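Local atomic coordinates of ferredoxin-thioredoxin reductase subunit A2, chloroplastic (Arabidopsis thaliana, PDB entry 7C2B), a protein that probably serves as the variable subunit of ferredoxin-thioredoxin reductase, the enzyme that passes two electrons from reduced ferredoxin to thioredoxins. Residues B[27-30]-B[31-34]; B[68-72]-B[73-77]; B[100-104]-B[105-109]. All coordinates share one frame; numbering follows the deposited sequence.

From the N terminus, the chain first meets interaction 1, where helix 25-31 passes through a beta turn into the lead-up to strand 37-40. Interaction 2 follows the end of strand 61-67: residues 68-77 turn back on themselves as a beta hairpin before strand 82-90. Interaction 3 closes the tight turn between strands 94-102 and 107-109, the two outermost strands, within this chain, of its antiparallel sheet. All three are local closures in series, so none nests in or crosses another. In space, however, Asp27 of interaction 1 packs on Val69 and Lys75 of interaction 2, while Lys33 touches Leu109 of interaction 3.

Interaction 1: B[27-30]-B[31-34]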
ATOM      1  N   ASP B  27      -1.909  -0.452 -21.713  1.00 32.52           N
ATOM      2  CA  ASP B  27      -3.286  -0.815 -21.393  1.00 33.63           C
ATOM      3  C   ASP B  27      -3.985  -1.443 -22.593  1.00 36.25           C
ATOM      4  O   ASP B  27      -4.730  -2.421 -22.451  1.00 32.25           O
ATOM      5  CB  ASP B  27      -4.058   0.418 -20.928  1.00 33.18           C
ATOM      6  CG  ASP B  27      -3.620   0.902 -19.564  1.00 35.97           C
ATOM      7  OD1 ASP B  27      -3.107   0.085 -18.764  1.00 33.77           O
ATOM      8  OD2 ASP B  27      -3.794   2.108 -19.296  1.00 40.66           O
ATOM      9  N   GLU B  28      -3.768  -0.884 -23.783  1.00 32.32           N
ATOM     10  CA  GLU B  28      -4.395  -1.428 -24.982  1.00 35.84           C
ATOM     11  C   GLU B  28      -3.898  -2.843 -25.263  1.00 34.77           C
ATOM     12  O   GLU B  28      -4.695  -3.757 -25.504  1.00 37.08           O
ATOM     13  CB  GLU B  28      -4.123  -0.497 -26.169  1.00 38.51           C
ATOM     14  CG  GLU B  28      -4.916  -0.818 -27.421  1.00 46.27           C
ATOM     15  CD  GLU B  28      -4.076  -0.699 -28.687  1.00 57.75           C
ATOM     16  OE1 GLU B  28      -3.917   0.435 -29.201  1.00 60.25           O
ATOM     17  OE2 GLU B  28      -3.564  -1.742 -29.162  1.00 58.22           O
ATOM     18  N   LYS B  29      -2.583  -3.053 -25.208  1.00 31.59           N
ATOM     19  CA  LYS B  29      -2.047  -4.383 -25.480  1.00 33.47           C
ATOM     20  C   LYS B  29      -2.392  -5.371 -24.370  1.00 33.85           C
ATOM     21  O   LYS B  29      -2.456  -6.579 -24.621  1.00 31.73           O
ATOM     22  CB  LYS B  29      -0.536  -4.316 -25.678  1.00 38.51           C
ATOM     23  CG  LYS B  29      -0.145  -3.754 -27.043  1.00 41.25           C
ATOM     24  CD  LYS B  29       1.218  -3.081 -27.021  1.00 47.87           C
ATOM     25  CE  LYS B  29       2.286  -3.998 -26.439  1.00 49.16           C
ATOM     26  NZ  LYS B  29       3.278  -4.412 -27.483  1.00 52.03           N
ATOM     27  N   ALA B  30      -2.613  -4.885 -23.146  1.00 30.53           N
ATOM     28  CA  ALA B  30      -3.056  -5.777 -22.077  1.00 29.77           C
ATOM     29  C   ALA B  30      -4.494  -6.226 -22.299  1.00 30.27           C
ATOM     30  O   ALA B  30      -4.816  -7.412 -22.136  1.00 28.40           O
ATOM     31  CB  ALA B  30      -2.917  -5.086 -20.723  1.00 27.04           C
ATOM     32  N   LYS B  31      -5.374  -5.288 -22.667  1.00 31.26           N
ATOM     33  CA  LYS B  31      -6.765  -5.629 -22.946  1.00 32.31           C
ATOM     34  C   LYS B  31      -6.876  -6.631 -24.088  1.00 34.81           C
ATOM     35  O   LYS B  31      -7.791  -7.466 -24.093  1.00 34.23           O
ATOM     36  CB  LYS B  31      -7.570  -4.368 -23.270  1.00 35.01           C
ATOM     37  CG  LYS B  31      -8.133  -3.622 -22.060  1.00 39.16           C
ATOM     38  CD  LYS B  31      -9.023  -4.517 -21.198  1.00 41.88           C
ATOM     39  CE  LYS B  31     -10.294  -3.807 -20.717  1.00 42.98           C
ATOM     40  NZ  LYS B  31     -11.002  -4.568 -19.641  1.00 45.47           N
ATOM     41  N   GLU B  32      -5.952  -6.578 -25.049  1.00 34.42           N
ATOM     42  CA  GLU B  32      -5.940  -7.541 -26.143  1.00 36.49           C
ATOM     43  C   GLU B  32      -5.595  -8.952 -25.683  1.00 34.85           C
ATOM     44  O   GLU B  32      -5.840  -9.910 -26.426  1.00 35.91           O
ATOM     45  CB  GLU B  32      -4.954  -7.091 -27.221  1.00 40.95           C
ATOM     46  CG  GLU B  32      -5.411  -5.842 -27.962  1.00 43.23           C
ATOM     47  CD  GLU B  32      -4.412  -5.365 -29.001  1.00 48.35           C
ATOM     48  OE1 GLU B  32      -4.745  -4.413 -29.736  1.00 53.55           O
ATOM     49  OE2 GLU B  32      -3.300  -5.933 -29.082  1.00 53.70           O
ATOM     50  N   LYS B  33      -5.040  -9.108 -24.485  1.00 33.05           N
ATOM     51  CA  LYS B  33      -4.722 -10.423 -23.946  1.00 33.50           C
ATOM     52  C   LYS B  33      -5.888 -11.052 -23.182  1.00 30.30           C
ATOM     53  O   LYS B  33      -5.739 -12.154 -22.653  1.00 31.18           O
ATOM     54  CB  LYS B  33      -3.497 -10.337 -23.029  1.00 33.50           C
ATOM     55  CG  LYS B  33      -2.209  -9.893 -23.730  1.00 35.74           C
ATOM     56  CD  LYS B  33      -1.019  -9.952 -22.776  1.00 34.65           C
ATOM     57  CE  LYS B  33       0.268  -9.428 -23.431  1.00 34.83           C
ATOM     58  NZ  LYS B  33       0.547  -8.010 -23.059  1.00 43.30           N
ATOM     59  N   ILE B  34      -7.033 -10.382 -23.096  1.00 28.20           N
ATOM     60  CA  ILE B  34      -8.186 -10.987 -22.442  1.00 28.93           C
ATOM     61  C   ILE B  34      -8.608 -12.217 -23.233  1.00 33.57           C
ATOM     62  O   ILE B  34      -8.723 -12.176 -24.464  1.00 31.54           O
ATOM     63  CB  ILE B  34      -9.318  -9.962 -22.312  1.00 31.35           C
ATOM     64  CG1 ILE B  34      -8.851  -8.774 -21.468  1.00 33.25           C
ATOM     65  CG2 ILE B  34     -10.556 -10.594 -21.705  1.00 28.99           C
ATOM     66  CD1 ILE B  34      -9.957  -7.838 -21.082  1.00 31.92           C
TER
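Lys31, Glu32 and Lys33 each give a backbone N-H to the preceding helical turn, so this contact is the closing part of the short alpha-helix 25-31, running into a type I beta turn from Lys31 to Ile34. Lys31 N reaches Asp27 O at 2.9 Å in a nearly straight bond (164° at the hydrogen), and Glu32 N reaches Glu28 O at 3.1 Å. The pattern then tightens: Lys33 N binds Ala30 O, only three residues back.

The well-packed side faces strand 61-67. Ala30 is buried against Tyr67, and its small methyl lets the helix backbone lie close to that residue. Lys31 and Asp27 also turn to Tyr67: Lys31 NZ bonds Tyr67 O, and Asp27 OD1 bonds the Tyr67 hydroxyl. Lysine suits this place because its first methylenes lie beside the Asp27 carbonyl, CG 3.6 Å from Asp27 O, while the rest of the chain carries the ammonium group to the strand.

Between the two sides, the long, flexible Lys33, partly covered by Ile64 of strand 61-67, arches back along the helix, its methylenes following a backbone carbonyl, with CG 3.4 Å and NZ 3.7 Å from Lys29 O.

The opposite character appears among the exposed side chains of Glu28 and Glu32. Glu28 sends CG anti to its amide nitrogen (chi1 -170°), and a bend at chi2 swings its carboxylate towards Glu32. Two acceptors this close repel one another when both are charged, which would probably favour protonation of one of them. Lys29 NZ, 6.9 Å from Glu32 OE2, could offset the charge only at a distance. OE2 of Glu28 comes within 3.0 Å of OE1 of Glu32, with the two carboxylate planes 39° apart.

Interaction 2: B[68-72]-B[73-77]; sequences VVLWK and GKKIS
Trp71 and Lys74 exchange two backbone hydrogen bonds: Trp71 N to Lys74 O at 2.8 Å, and Lys74 N to Trp71 O at 3.0 Å. One step out, Leu70 and Lys75 form a non-hydrogen-bonded antiparallel pair. Here Leu70 CD2 rests 3.7 Å from Lys75 CA, and Leu70 CA makes a CA-H...O contact with Lys74 O. Beyond them, Ile76 N meets Val69 O at 2.8 Å in an almost straight bond (167°). Ile76 CG1 presses on the same oxygen at 3.4 Å, placed there by a chi1 of 44°, between the backbone N and carbonyl carbon.

These pairs make a beta hairpin with a two-residue loop, closed by a type I' turn from Trp71 to Lys74. Lys72 and Gly73 both have positive phi, as a type I' turn requires; glycine suits the second position both for that and because a beta carbon there would run into Lys72 O. Lys72 also lays CG over one face of the Trp71 ring, towards its rim.

Further out, Val69 and Lys75 run side by side and both pack on Asp27 of helix 25-31, while Val68 shares backbone bonding with Pro81. Trp71 lies against the backbone of another protein chain; an acidic side chain of that chain packs on Ile76, and Ser77 OG is hydrogen-bonded to an acidic side chain there.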
ATOM      1  N   VAL B  68      -8.515  -4.986 -15.682  1.00 28.52           N
ATOM      2  CA  VAL B  68      -9.304  -3.858 -15.215  1.00 32.70           C
ATOM      3  C   VAL B  68      -8.355  -2.805 -14.669  1.00 34.24           C
ATOM      4  O   VAL B  68      -7.745  -2.990 -13.610  1.00 31.91           O
ATOM      5  CB  VAL B  68     -10.351  -4.274 -14.176  1.00 37.20           C
ATOM      6  CG1 VAL B  68     -11.164  -3.066 -13.748  1.00 36.17           C
ATOM      7  CG2 VAL B  68     -11.280  -5.333 -14.768  1.00 36.06           C
ATOM      8  N   VAL B  69      -8.207  -1.709 -15.410  1.00 28.70           N
ATOM      9  CA  VAL B  69      -7.549  -0.513 -14.911  1.00 31.05           C
ATOM     10  C   VAL B  69      -8.436   0.707 -15.041  1.00 30.69           C
ATOM     11  O   VAL B  69      -8.011   1.808 -14.690  1.00 31.65           O
ATOM     12  CB  VAL B  69      -6.194  -0.271 -15.612  1.00 32.60           C
ATOM     13  CG1 VAL B  69      -5.253  -1.438 -15.359  1.00 32.01           C
ATOM     14  CG2 VAL B  69      -6.399  -0.061 -17.113  1.00 33.41           C
ATOM     15  N   LEU B  70      -9.643   0.546 -15.571  1.00 33.93           N
ATOM     16  CA  LEU B  70     -10.629   1.611 -15.659  1.00 33.53           C
ATOM     17  C   LEU B  70     -11.879   1.199 -14.901  1.00 35.23           C
ATOM     18  O   LEU B  70     -12.210   0.014 -14.818  1.00 33.34           O
ATOM     19  CB  LEU B  70     -11.032   1.910 -17.102  1.00 36.77           C
ATOM     20  CG  LEU B  70     -10.012   2.362 -18.136  1.00 38.13           C
ATOM     21  CD1 LEU B  70     -10.758   2.677 -19.423  1.00 42.73           C
ATOM     22  CD2 LEU B  70      -9.235   3.577 -17.648  1.00 37.35           C
ATOM     23  N   TRP B  71     -12.576   2.190 -14.356  1.00 34.99           N
ATOM     24  CA  TRP B  71     -13.910   1.981 -13.812  1.00 35.87           C
ATOM     25  C   TRP B  71     -14.758   3.177 -14.207  1.00 38.88           C
ATOM     26  O   TRP B  71     -14.418   4.317 -13.866  1.00 36.78           O
ATOM     27  CB  TRP B  71     -13.886   1.800 -12.290  1.00 33.68           C
ATOM     28  CG  TRP B  71     -15.146   1.170 -11.751  1.00 32.30           C
ATOM     29  CD1 TRP B  71     -15.475  -0.160 -11.749  1.00 30.05           C
ATOM     30  CD2 TRP B  71     -16.238   1.856 -11.139  1.00 33.75           C
ATOM     31  NE1 TRP B  71     -16.718  -0.341 -11.162  1.00 32.37           N
ATOM     32  CE2 TRP B  71     -17.203   0.884 -10.782  1.00 29.99           C
ATOM     33  CE3 TRP B  71     -16.494   3.200 -10.852  1.00 32.74           C
ATOM     34  CZ2 TRP B  71     -18.403   1.218 -10.166  1.00 38.88           C
ATOM     35  CZ3 TRP B  71     -17.691   3.529 -10.236  1.00 36.96           C
ATOM     36  CH2 TRP B  71     -18.630   2.545  -9.901  1.00 38.84           C
ATOM     37  N   LYS B  72     -15.849   2.909 -14.931  1.00 39.73           N
ATOM     38  CA  LYS B  72     -16.671   3.953 -15.545  1.00 39.30           C
ATOM     39  C   LYS B  72     -15.799   4.990 -16.248  1.00 42.07           C
ATOM     40  O   LYS B  72     -16.022   6.198 -16.133  1.00 42.30           O
ATOM     41  CB  LYS B  72     -17.579   4.628 -14.518  1.00 38.23           C
ATOM     42  CG  LYS B  72     -18.633   3.724 -13.910  1.00 41.80           C
ATOM     43  CD  LYS B  72     -19.609   4.543 -13.079  1.00 38.20           C
ATOM     44  CE  LYS B  72     -20.695   3.679 -12.472  1.00 43.25           C
ATOM     45  NZ  LYS B  72     -20.701   2.309 -13.057  1.00 42.65           N
ATOM     46  N   GLY B  73     -14.777   4.511 -16.963  1.00 39.78           N
ATOM     47  CA  GLY B  73     -13.923   5.364 -17.759  1.00 40.98           C
ATOM     48  C   GLY B  73     -12.797   6.058 -17.023  1.00 39.78           C
ATOM     49  O   GLY B  73     -11.970   6.713 -17.678  1.00 44.33           O
ATOM     50  N   LYS B  74     -12.737   5.953 -15.695  1.00 35.73           N
ATOM     51  CA  LYS B  74     -11.690   6.567 -14.888  1.00 37.02           C
ATOM     52  C   LYS B  74     -10.588   5.551 -14.613  1.00 35.53           C
ATOM     53  O   LYS B  74     -10.867   4.389 -14.312  1.00 34.81           O
ATOM     54  CB  LYS B  74     -12.241   7.087 -13.555  1.00 38.57           C
ATOM     55  CG  LYS B  74     -13.407   8.061 -13.670  1.00 42.41           C
ATOM     56  CD  LYS B  74     -12.909   9.495 -13.853  1.00 42.40           C
ATOM     57  CE  LYS B  74     -13.734  10.488 -13.037  1.00 44.96           C
ATOM     58  NZ  LYS B  74     -15.200  10.413 -13.299  1.00 45.23           N
ATOM     59  N   LYS B  75      -9.339   5.986 -14.706  1.00 35.60           N
ATOM     60  CA  LYS B  75      -8.236   5.080 -14.412  1.00 35.04           C
ATOM     61  C   LYS B  75      -8.144   4.831 -12.905  1.00 29.92           C
ATOM     62  O   LYS B  75      -8.254   5.759 -12.100  1.00 33.97           O
ATOM     63  CB  LYS B  75      -6.926   5.658 -14.945  1.00 35.55           C
ATOM     64  CG  LYS B  75      -5.736   4.704 -14.876  1.00 38.08           C
ATOM     65  CD  LYS B  75      -5.560   3.941 -16.180  1.00 41.78           C
ATOM     66  CE  LYS B  75      -4.097   3.629 -16.447  1.00 43.38           C
ATOM     67  NZ  LYS B  75      -3.484   2.869 -15.322  1.00 43.92           N
ATOM     68  N   ILE B  76      -7.958   3.572 -12.514  1.00 27.24           N
ATOM     69  CA  ILE B  76      -7.814   3.226 -11.105  1.00 29.49           C
ATOM     70  C   ILE B  76      -6.470   2.522 -10.892  1.00 26.17           C
ATOM     71  O   ILE B  76      -5.751   2.209 -11.839  1.00 26.57           O
ATOM     72  CB  ILE B  76      -8.999   2.390 -10.585  1.00 26.90           C
ATOM     73  CG1 ILE B  76      -9.378   1.291 -11.581  1.00 31.41           C
ATOM     74  CG2 ILE B  76     -10.197   3.306 -10.367  1.00 30.59           C
ATOM     75  CD1 ILE B  76      -8.609  -0.001 -11.402  1.00 27.38           C
ATOM     76  N   SER B  77      -6.118   2.305  -9.621  1.00 22.66           N
ATOM     77  CA  SER B  77      -4.727   2.038  -9.259  1.00 21.60           C
ATOM     78  C   SER B  77      -4.465   0.591  -8.835  1.00 23.80           C
ATOM     79  O   SER B  77      -3.430   0.312  -8.221  1.00 21.72           O
ATOM     80  CB  SER B  77      -4.291   3.001  -8.151  1.00 21.07           C
ATOM     81  OG  SER B  77      -4.993   2.735  -6.937  1.00 20.53           O
TER

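Interaction 3: B[100-104]-B[105-109]; sequences THLKE and DEFEL. With NO3 (nitrate ion), chain J.
Lys103 and Glu106 grip each other through two hydrogen bonds that fix the tight turn. Glu106 N donates to Lys103 O at 3.0 Å, and Lys103 N donates in return to Glu106 OE1 at 3.1 Å, approaching from above the carboxylate plane. Glutamate suits this buried place because its chain is long enough to reach back to the amide; OE1 also forms a salt bridge with a basic side chain of another protein chain, so OE1 has two partners.

Charge reinforces the turn. Lys103 NZ meets the syn lone pair of Asp105 OD1 at 2.7 Å. A longer salt bridge runs from Lys103 NZ to Glu106 OE2, 3.6 Å away. Lysine and its two acidic partners thus form a network.

Apolar contact comes from Leu102 and Phe107: Leu102 CD1 lies 3.7 Å from Phe107 CD2. A chi1 of 64° folds the Phe107 ring back over the turn, where Glu104 O lies over one face, offset towards the rim.

At the far end, His101 NE2 makes a weak hydrogen bond of 3.0 Å to O3 of a nitrate, probably from the crystallisation liquor, while ND1 bonds an acidic side chain of another protein chain.

This short 3-10 turn before the last strand recalls SH3-like barrels. It links strand 94-102, paired with strand 82-90, to strand 107-109, paired with strand 37-40; Leu102 packs on Val84 and Val40 of those partners, and Phe107 sits on Val38 and edge-to-face with Phe82.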
ATOM      1  N   THR B 100      -7.560 -15.469  -9.620  1.00 21.46           N
ATOM      2  CA  THR B 100      -6.447 -14.862  -8.911  1.00 20.84           C
ATOM      3  C   THR B 100      -6.014 -13.642  -9.709  1.00 21.14           C
ATOM      4  O   THR B 100      -5.973 -13.688 -10.941  1.00 21.42           O
ATOM      5  CB  THR B 100      -5.265 -15.840  -8.739  1.00 20.88           C
ATOM      6  OG1 THR B 100      -5.621 -16.889  -7.822  1.00 26.83           O
ATOM      7  CG2 THR B 100      -4.040 -15.119  -8.201  1.00 25.80           C
ATOM      8  N   HIS B 101      -5.718 -12.550  -9.012  1.00 19.18           N
ATOM      9  CA  HIS B 101      -5.215 -11.338  -9.649  1.00 19.55           C
ATOM     10  C   HIS B 101      -3.698 -11.401  -9.788  1.00 20.73           C
ATOM     11  O   HIS B 101      -2.993 -11.698  -8.815  1.00 18.54           O
ATOM     12  CB  HIS B 101      -5.624 -10.115  -8.830  1.00 19.12           C
ATOM     13  CG  HIS B 101      -7.080  -9.784  -8.926  1.00 19.84           C
ATOM     14  ND1 HIS B 101      -8.049 -10.409  -8.163  1.00 20.44           N
ATOM     15  CD2 HIS B 101      -7.730  -8.870  -9.685  1.00 24.90           C
ATOM     16  CE1 HIS B 101      -9.229  -9.895  -8.453  1.00 23.67           C
ATOM     17  NE2 HIS B 101      -9.064  -8.962  -9.377  1.00 23.67           N
ATOM     18  N   LEU B 102      -3.199 -11.114 -10.997  1.00 19.62           N
ATOM     19  CA  LEU B 102      -1.770 -11.155 -11.290  1.00 21.07           C
ATOM     20  C   LEU B 102      -1.324  -9.847 -11.935  1.00 22.13           C
ATOM     21  O   LEU B 102      -2.125  -9.097 -12.503  1.00 20.24           O
ATOM     22  CB  LEU B 102      -1.401 -12.310 -12.244  1.00 19.48           C
ATOM     23  CG  LEU B 102      -1.823 -13.730 -11.892  1.00 21.62           C
ATOM     24  CD1 LEU B 102      -1.248 -14.695 -12.937  1.00 24.87           C
ATOM     25  CD2 LEU B 102      -1.301 -14.060 -10.520  1.00 17.83           C
ATOM     26  N   LYS B 103      -0.028  -9.580 -11.841  1.00 21.66           N
ATOM     27  CA  LYS B 103       0.590  -8.543 -12.656  1.00 24.84           C
ATOM     28  C   LYS B 103       1.470  -9.195 -13.712  1.00 23.20           C
ATOM     29  O   LYS B 103       1.755 -10.397 -13.665  1.00 22.09           O
ATOM     30  CB  LYS B 103       1.389  -7.548 -11.801  1.00 27.60           C
ATOM     31  CG  LYS B 103       2.408  -8.157 -10.856  1.00 26.62           C
ATOM     32  CD  LYS B 103       3.018  -7.047 -10.008  1.00 29.80           C
ATOM     33  CE  LYS B 103       3.826  -7.597  -8.857  1.00 33.26           C
ATOM     34  NZ  LYS B 103       4.986  -8.361  -9.359  1.00 38.53           N
ATOM     35  N   GLU B 104       1.894  -8.372 -14.677  1.00 25.71           N
ATOM     36  CA  GLU B 104       2.444  -8.891 -15.925  1.00 29.37           C
ATOM     37  C   GLU B 104       3.707  -9.715 -15.704  1.00 29.40           C
ATOM     38  O   GLU B 104       3.945 -10.678 -16.439  1.00 28.14           O
ATOM     39  CB  GLU B 104       2.718  -7.739 -16.903  1.00 30.44           C
ATOM     40  CG  GLU B 104       3.530  -6.596 -16.310  1.00 37.89           C
ATOM     41  CD  GLU B 104       4.144  -5.682 -17.366  1.00 48.23           C
ATOM     42  OE1 GLU B 104       3.641  -5.662 -18.515  1.00 50.96           O
ATOM     43  OE2 GLU B 104       5.129  -4.977 -17.039  1.00 52.01           O
ATOM     44  N   ASP B 105       4.518  -9.378 -14.701  1.00 26.22           N
ATOM     45  CA  ASP B 105       5.755 -10.120 -14.520  1.00 28.10           C
ATOM     46  C   ASP B 105       5.565 -11.431 -13.760  1.00 28.15           C
ATOM     47  O   ASP B 105       6.555 -12.079 -13.425  1.00 25.78           O
ATOM     48  CB  ASP B 105       6.830  -9.235 -13.856  1.00 30.49           C
ATOM     49  CG  ASP B 105       6.509  -8.830 -12.413  1.00 37.95           C
ATOM     50  OD1 ASP B 105       5.517  -9.303 -11.817  1.00 33.18           O
ATOM     51  OD2 ASP B 105       7.289  -8.016 -11.858  1.00 38.91           O
ATOM     52  N   GLU B 106       4.329 -11.869 -13.515  1.00 24.07           N
ATOM     53  CA  GLU B 106       4.106 -13.127 -12.819  1.00 23.11           C
ATOM     54  C   GLU B 106       3.669 -14.256 -13.743  1.00 23.41           C
ATOM     55  O   GLU B 106       3.493 -15.386 -13.280  1.00 22.90           O
ATOM     56  CB  GLU B 106       3.064 -12.920 -11.701  1.00 22.91           C
ATOM     57  CG  GLU B 106       3.567 -11.921 -10.663  1.00 24.24           C
ATOM     58  CD  GLU B 106       2.539 -11.567  -9.600  1.00 25.77           C
ATOM     59  OE1 GLU B 106       1.322 -11.585  -9.899  1.00 21.01           O
ATOM     60  OE2 GLU B 106       2.963 -11.255  -8.466  1.00 27.37           O
ATOM     61  N   PHE B 107       3.478 -13.988 -15.032  1.00 22.45           N
ATOM     62  CA  PHE B 107       2.995 -15.029 -15.926  1.00 24.86           C
ATOM     63  C   PHE B 107       3.564 -14.802 -17.320  1.00 25.79           C
ATOM     64  O   PHE B 107       4.098 -13.735 -17.632  1.00 24.74           O
ATOM     65  CB  PHE B 107       1.453 -15.078 -15.961  1.00 22.77           C
ATOM     66  CG  PHE B 107       0.815 -13.828 -16.512  1.00 22.79           C
ATOM     67  CD1 PHE B 107       0.583 -13.693 -17.873  1.00 25.92           C
ATOM     68  CD2 PHE B 107       0.445 -12.793 -15.668  1.00 22.59           C
ATOM     69  CE1 PHE B 107       0.011 -12.547 -18.380  1.00 27.67           C
ATOM     70  CE2 PHE B 107      -0.136 -11.640 -16.165  1.00 25.63           C
ATOM     71  CZ  PHE B 107      -0.356 -11.515 -17.524  1.00 25.19           C
ATOM     72  N   GLU B 108       3.421 -15.822 -18.162  1.00 27.05           N
ATOM     73  CA  GLU B 108       3.782 -15.754 -19.571  1.00 28.89           C
ATOM     74  C   GLU B 108       2.604 -16.248 -20.402  1.00 31.80           C
ATOM     75  O   GLU B 108       1.833 -17.110 -19.966  1.00 28.83           O
ATOM     76  CB  GLU B 108       5.044 -16.603 -19.868  1.00 28.80           C
ATOM     77  CG  GLU B 108       4.770 -18.111 -19.866  1.00 33.55           C
ATOM     78  CD  GLU B 108       6.028 -18.960 -19.780  1.00 38.26           C
ATOM     79  OE1 GLU B 108       7.142 -18.396 -19.805  1.00 36.50           O
ATOM     80  OE2 GLU B 108       5.891 -20.198 -19.680  1.00 42.20           O
ATOM     81  N   LEU B 109       2.455 -15.678 -21.597  1.00 31.57           N
ATOM     82  CA  LEU B 109       1.480 -16.196 -22.549  1.00 32.69           C
ATOM     83  C   LEU B 109       1.872 -17.600 -22.993  1.00 35.32           C
ATOM     84  O   LEU B 109       3.051 -17.896 -23.202  1.00 36.88           O
ATOM     85  CB  LEU B 109       1.379 -15.279 -23.766  1.00 38.41           C
ATOM     86  CG  LEU B 109       0.757 -13.899 -23.556  1.00 35.62           C
ATOM     87  CD1 LEU B 109       0.719 -13.134 -24.868  1.00 40.70           C
ATOM     88  CD2 LEU B 109      -0.626 -14.037 -22.989  1.00 34.69           C
TER
HETATM   89  N   NO3 J 207     -10.909  -6.386  -8.210  1.00 37.98           N
HETATM   90  O1  NO3 J 207     -10.976  -5.392  -7.424  1.00 35.63           O
HETATM   91  O2  NO3 J 207     -11.437  -7.493  -7.878  1.00 44.82           O
HETATM   92  O3  NO3 J 207     -10.319  -6.269  -9.325  1.00 35.28           O